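Local coordinates for protein serine hydrolase CCSP0084 (Cycloclasticus sp. P1, PDB 4I3F) that probably hydrolyses esters and the carbon-carbon bond of meta-cleavage products of aromatic degradation, as an alpha/beta-hydrolase-fold serine hydrolase, at residues Ile116-Ile121 with Arg141-Val146; Ser46-His51 with Leu77-Ala82. All coordinates share one frame; numbering follows the deposited sequence.

Interaction 1. Residues Ile116-Ile121 with Arg141-Val146; sequences IEQTHI and RFKKAV
Arg141 reaches back over the loop ahead of strand 119-124 and grips two successive carbonyls: NH2 donates to Ile116 O (2.8 Å) and NE to Glu117 O (2.7 Å). Both acceptors lie close to the guanidinium plane, which fixes its rotation, while the Glu117 carboxylate, nearly parallel to that plane, sits over one face and supplies only a long, charge-based salt bridge. The Arg141 chain gets there by bending at both chi2 (-54°) and chi3 (-68°).

The two strands run parallel, but the pairing slips by one residue between Thr119-Phe142 and Ile121-Ala145, a beta bulge at Lys143-Lys144. There the His120 ring supplies the acceptor for the extra N-H of the bulge: Lys144 N points in the ring plane at ND1 (3.0 Å), and Lys143 CE lies over one ring face, 3.8 Å from the centroid. Beyond the bulge, Val146 N closes on Ile121 O at 2.8 Å. Thr119 CG2 meets Phe142 CD2 at 3.6 Å, and Ile121 CD1 approaches the same ring obliquely.

Helix 126-137 covers Ile121 and Phe142 through Leu134, helix 96-113 packs on Arg141 and Thr119 through Leu111, and strand 46-50 flanks strand 119-124.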
loop_
_atom_site.group_PDB
_atom_site.type_symbol
_atom_site.label_atom_id
_atom_site.label_comp_id
_atom_site.label_asym_id
_atom_site.label_seq_id
_atom_site.Cartn_x
_atom_site.Cartn_y
_atom_site.Cartn_z
ATOM N N ILE A 116 -16.438 8.593 9.222
ATOM C CA ILE A 116 -16.398 8.795 7.777
ATOM C C ILE A 116 -17.196 7.709 7.062
ATOM O O ILE A 116 -16.841 6.527 7.119
ATOM C CB ILE A 116 -14.943 8.801 7.253
ATOM C CG1 ILE A 116 -14.192 10.028 7.790
ATOM C CG2 ILE A 116 -14.924 8.765 5.717
ATOM C CD1 ILE A 116 -12.685 10.002 7.544
ATOM N N GLU A 117 -18.270 8.105 6.384
ATOM C CA GLU A 117 -19.130 7.122 5.728
ATOM C C GLU A 117 -18.529 6.620 4.416
ATOM O O GLU A 117 -18.532 5.412 4.147
ATOM C CB GLU A 117 -20.542 7.680 5.514
ATOM C CG GLU A 117 -21.507 6.709 4.815
ATOM C CD GLU A 117 -21.635 5.354 5.524
ATOM O OE1 GLU A 117 -21.463 5.286 6.765
ATOM O OE2 GLU A 117 -21.915 4.350 4.832
ATOM N N GLN A 118 -18.009 7.541 3.608
ATOM C CA GLN A 118 -17.400 7.175 2.330
ATOM C C GLN A 118 -16.079 7.901 2.143
ATOM O O GLN A 118 -15.955 9.074 2.520
ATOM C CB GLN A 118 -18.326 7.535 1.170
ATOM C CG GLN A 118 -19.644 6.785 1.137
ATOM C CD GLN A 118 -20.323 6.891 -0.219
ATOM O OE1 GLN A 118 -20.547 7.990 -0.728
ATOM N NE2 GLN A 118 -20.633 5.746 -0.820
ATOM N N THR A 119 -15.116 7.218 1.535
ATOM C CA THR A 119 -13.791 7.797 1.309
ATOM C C THR A 119 -13.214 7.399 -0.052
ATOM O O THR A 119 -13.531 6.326 -0.577
ATOM C CB THR A 119 -12.813 7.381 2.440
ATOM O OG1 THR A 119 -11.580 8.100 2.311
ATOM C CG2 THR A 119 -12.522 5.881 2.387
ATOM N N HIS A 120 -12.386 8.266 -0.636
ATOM C CA HIS A 120 -11.518 7.833 -1.726
ATOM C C HIS A 120 -10.425 6.966 -1.117
ATOM O O HIS A 120 -10.187 7.024 0.091
ATOM C CB HIS A 120 -10.863 9.023 -2.437
ATOM C CG HIS A 120 -11.809 9.894 -3.214
ATOM N ND1 HIS A 120 -12.746 9.398 -4.097
ATOM C CD2 HIS A 120 -11.914 11.244 -3.274
ATOM C CE1 HIS A 120 -13.403 10.405 -4.649
ATOM N NE2 HIS A 120 -12.917 11.536 -4.168
ATOM N N ILE A 121 -9.735 6.184 -1.938
ATOM C CA ILE A 121 -8.718 5.275 -1.416
ATOM C C ILE A 121 -7.557 5.103 -2.394
ATOM O O ILE A 121 -7.754 5.084 -3.618
ATOM C CB ILE A 121 -9.362 3.910 -0.993
ATOM C CG1 ILE A 121 -8.330 2.965 -0.368
ATOM C CG2 ILE A 121 -10.137 3.268 -2.163
ATOM C CD1 ILE A 121 -8.966 1.770 0.358
ATOM N N ARG A 141 -18.571 1.888 1.212
ATOM C CA ARG A 141 -17.746 2.773 2.025
ATOM C C ARG A 141 -16.717 3.512 1.185
ATOM O O ARG A 141 -15.925 4.291 1.721
ATOM C CB ARG A 141 -17.009 1.991 3.116
ATOM C CG ARG A 141 -17.915 1.239 4.088
ATOM C CD ARG A 141 -18.958 2.141 4.734
ATOM N NE ARG A 141 -18.379 3.131 5.642
ATOM C CZ ARG A 141 -18.075 2.898 6.917
ATOM N NH1 ARG A 141 -18.266 1.698 7.443
ATOM N NH2 ARG A 141 -17.554 3.862 7.669
ATOM N N PHE A 142 -16.716 3.271 -0.126
ATOM C CA PHE A 142 -15.655 3.817 -0.982
ATOM C C PHE A 142 -16.171 4.505 -2.230
ATOM O O PHE A 142 -17.212 4.129 -2.783
ATOM C CB PHE A 142 -14.622 2.730 -1.319
ATOM C CG PHE A 142 -13.996 2.136 -0.101
ATOM C CD1 PHE A 142 -14.507 0.963 0.471
ATOM C CD2 PHE A 142 -12.956 2.794 0.536
ATOM C CE1 PHE A 142 -13.953 0.448 1.633
ATOM C CE2 PHE A 142 -12.406 2.281 1.694
ATOM C CZ PHE A 142 -12.907 1.104 2.242
ATOM N N LYS A 143 -15.437 5.539 -2.640
ATOM C CA LYS A 143 -15.804 6.367 -3.785
ATOM C C LYS A 143 -14.889 5.992 -4.946
ATOM O O LYS A 143 -15.133 4.996 -5.629
ATOM C CB LYS A 143 -15.690 7.856 -3.418
ATOM C CG LYS A 143 -16.794 8.352 -2.465
ATOM C CD LYS A 143 -16.330 9.506 -1.568
ATOM C CE LYS A 143 -16.049 10.785 -2.355
ATOM N NZ LYS A 143 -17.288 11.328 -2.985
ATOM N N LYS A 144 -13.825 6.760 -5.164
ATOM C CA LYS A 144 -12.847 6.400 -6.196
ATOM C C LYS A 144 -11.629 5.720 -5.601
ATOM O O LYS A 144 -11.276 5.966 -4.445
ATOM C CB LYS A 144 -12.370 7.636 -6.956
ATOM C CG LYS A 144 -13.378 8.248 -7.909
ATOM C CD LYS A 144 -12.742 9.470 -8.557
ATOM C CE LYS A 144 -13.156 9.639 -10.007
ATOM N NZ LYS A 144 -14.430 10.394 -10.156
ATOM N N ALA A 145 -10.969 4.898 -6.416
ATOM C CA ALA A 145 -9.785 4.158 -5.981
ATOM C C ALA A 145 -8.607 4.359 -6.924
ATOM O O ALA A 145 -8.765 4.348 -8.149
ATOM C CB ALA A 145 -10.100 2.670 -5.841
ATOM N N VAL A 146 -7.425 4.534 -6.343
ATOM C CA VAL A 146 -6.176 4.521 -7.097
ATOM C C VAL A 146 -5.322 3.377 -6.581
ATOM O O VAL A 146 -5.069 3.283 -5.377
ATOM C CB VAL A 146 -5.404 5.837 -6.932
ATOM C CG1 VAL A 146 -3.988 5.706 -7.534
ATOM C CG2 VAL A 146 -6.154 6.978 -7.602
HETATM O O HOH W 1 -20.254 9.825 -2.835
#

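Interaction 2. Residues Ser46-His51 with Leu77-Ala82; sequences SILLLH and LAPDIA
This is a buried parallel beta pairing deep in the central sheet, where strand 46-50 runs beside the end of strand 75-79 and the loops that follow both strands continue the contact. Leu48 pairs with Leu77, and two nearly straight bonds bracket it: Leu77 N to Ile47 O (2.9 Å, 172°) and Leu49 N to Leu77 O (2.8 Å, 168°). Pro79 has no N-H to continue the ladder. Its ring packs instead, CD lying 3.7 Å from Leu48 CD1, with CG near Leu50 CD2.

At the proline a water stands between the chains, donating to Leu49 O and Pro79 O, both at 2.7 Å, and lying 3.2 Å from His51 ND1. With CG set between the backbone N and carbonyl carbon (chi1 70°), the imidazole turns toward the other segment, and Ile81 CD1 sits almost exactly over its centre, 3.8 Å from the centroid. Phe84 meets this ring edge-to-face. Replacing the imidazole by the methyl group of an alanine is likely to strip Ile81 CD1 of the ring face it rests on and to leave the water without its ND1 neighbour.

The Asp80 carboxylate is held from outside the pair, OD2 by Leu86 N and OD1 by Ala59 N. The later strand, 75-79, lies between 46-50 and 32-39; this swapped order, with loops leaving the carboxyl ends beside the probable nucleophile elbow that Leu50 touches, is that of the alpha/beta hydrolase fold.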
loop_
_atom_site.group_PDB
_atom_site.type_symbol
_atom_site.label_atom_id
_atom_site.label_comp_id
_atom_site.label_asym_id
_atom_site.label_seq_id
_atom_site.Cartn_x
_atom_site.Cartn_y
_atom_site.Cartn_z
ATOM N N SER A 46 -12.468 12.866 1.846
ATOM C CA SER A 46 -11.289 12.188 2.382
ATOM C C SER A 46 -10.628 11.220 1.406
ATOM O O SER A 46 -11.254 10.747 0.453
ATOM C CB SER A 46 -11.625 11.474 3.695
ATOM O OG SER A 46 -12.600 10.470 3.504
ATOM N N ILE A 47 -9.342 10.954 1.651
ATOM C CA ILE A 47 -8.594 9.917 0.949
ATOM C C ILE A 47 -7.902 9.064 2.005
ATOM O O ILE A 47 -7.218 9.597 2.886
ATOM C CB ILE A 47 -7.506 10.500 0.025
ATOM C CG1 ILE A 47 -8.079 11.526 -0.950
ATOM C CG2 ILE A 47 -6.804 9.384 -0.743
ATOM C CD1 ILE A 47 -6.992 12.274 -1.737
ATOM N N LEU A 48 -8.109 7.750 1.930
ATOM C CA LEU A 48 -7.436 6.792 2.806
ATOM C C LEU A 48 -6.279 6.210 2.006
ATOM O O LEU A 48 -6.492 5.667 0.923
ATOM C CB LEU A 48 -8.407 5.674 3.206
ATOM C CG LEU A 48 -7.840 4.504 4.029
ATOM C CD1 LEU A 48 -7.330 4.992 5.377
ATOM C CD2 LEU A 48 -8.880 3.410 4.226
ATOM N N LEU A 49 -5.057 6.336 2.523
ATOM C CA LEU A 49 -3.877 5.864 1.798
ATOM C C LEU A 49 -3.282 4.654 2.500
ATOM O O LEU A 49 -2.956 4.717 3.692
ATOM C CB LEU A 49 -2.819 6.974 1.679
ATOM C CG LEU A 49 -3.263 8.183 0.846
ATOM C CD1 LEU A 49 -3.690 9.321 1.758
ATOM C CD2 LEU A 49 -2.178 8.637 -0.113
ATOM N N LEU A 50 -3.130 3.561 1.760
ATOM C CA LEU A 50 -2.668 2.297 2.340
ATOM C C LEU A 50 -1.309 1.916 1.766
ATOM O O LEU A 50 -1.166 1.703 0.553
ATOM C CB LEU A 50 -3.702 1.185 2.093
ATOM C CG LEU A 50 -5.112 1.434 2.637
ATOM C CD1 LEU A 50 -6.024 0.233 2.387
ATOM C CD2 LEU A 50 -5.054 1.755 4.125
ATOM N N HIS A 51 -0.312 1.831 2.646
ATOM C CA HIS A 51 1.080 1.601 2.254
ATOM C C HIS A 51 1.389 0.156 1.824
ATOM O O HIS A 51 0.524 -0.719 1.904
ATOM C CB HIS A 51 1.993 2.015 3.405
ATOM C CG HIS A 51 1.920 1.111 4.596
ATOM N ND1 HIS A 51 1.384 1.506 5.804
ATOM C CD2 HIS A 51 2.353 -0.159 4.775
ATOM C CE1 HIS A 51 1.478 0.509 6.668
ATOM N NE2 HIS A 51 2.056 -0.512 6.068
ATOM N N LEU A 77 -6.025 10.380 5.363
ATOM C CA LEU A 77 -5.791 9.462 6.469
ATOM C C LEU A 77 -4.808 8.395 5.991
ATOM O O LEU A 77 -5.060 7.719 4.994
ATOM C CB LEU A 77 -7.103 8.818 6.934
ATOM C CG LEU A 77 -8.162 9.821 7.400
ATOM C CD1 LEU A 77 -9.104 10.202 6.267
ATOM C CD2 LEU A 77 -8.936 9.274 8.594
ATOM N N ALA A 78 -3.680 8.263 6.686
ATOM C CA ALA A 78 -2.659 7.281 6.309
ATOM C C ALA A 78 -2.234 6.484 7.531
ATOM O O ALA A 78 -1.353 6.907 8.280
ATOM C CB ALA A 78 -1.451 7.977 5.691
ATOM N N PRO A 79 -2.872 5.331 7.754
ATOM C CA PRO A 79 -2.528 4.550 8.946
ATOM C C PRO A 79 -1.367 3.589 8.714
ATOM O O PRO A 79 -1.133 3.166 7.575
ATOM C CB PRO A 79 -3.799 3.736 9.182
ATOM C CG PRO A 79 -4.330 3.489 7.752
ATOM C CD PRO A 79 -4.060 4.800 7.052
ATOM N N ASP A 80 -0.651 3.249 9.783
ATOM C CA ASP A 80 0.199 2.067 9.754
ATOM C C ASP A 80 -0.756 0.881 9.705
ATOM O O ASP A 80 -1.673 0.764 10.524
ATOM C CB ASP A 80 1.094 1.962 10.995
ATOM C CG ASP A 80 2.254 2.956 10.989
ATOM O OD1 ASP A 80 2.423 3.706 10.002
ATOM O OD2 ASP A 80 3.009 2.979 11.987
ATOM N N ILE A 81 -0.557 0.015 8.724
ATOM C CA ILE A 81 -1.425 -1.138 8.536
ATOM C C ILE A 81 -1.070 -2.161 9.611
ATOM O O ILE A 81 0.075 -2.223 10.064
ATOM C CB ILE A 81 -1.279 -1.660 7.088
ATOM C CG1 ILE A 81 -1.804 -0.602 6.115
ATOM C CG2 ILE A 81 -2.029 -2.957 6.866
ATOM C CD1 ILE A 81 -1.513 -0.920 4.658
ATOM N N ALA A 82 -2.063 -2.927 10.060
ATOM C CA ALA A 82 -1.877 -3.834 11.186
ATOM C C ALA A 82 -0.672 -4.742 10.967
ATOM O O ALA A 82 -0.473 -5.275 9.868
ATOM C CB ALA A 82 -3.146 -4.650 11.437
HETATM O O HOH W 2 -0.807 3.728 4.936
#

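Overall arrangement
Interactions 1 and 2 are parallel pairings in one sheet, joined because strands 46-50 and 119-124 are themselves neighbours: Thr119 OG1 lies 2.8 Å from Ser46 OG and His120 O 2.9 Å from Leu48 N, both probable hydrogen bonds. Across the sheet the four strands run 75-79, 46-50, 119-124, 142-148. Interaction 2 is wholly buried, with its centre about 8 Å from that of the chain; its chemistry is aliphatic packing, a methyl on an imidazole face and a bridging water. Interaction 1, about 15 Å out and only partly buried, adds charged and polar side chains at the strands' beginnings, near the sodium ion, and contains the bulge, whereas interaction 2 reaches the strands' carboxyl ends.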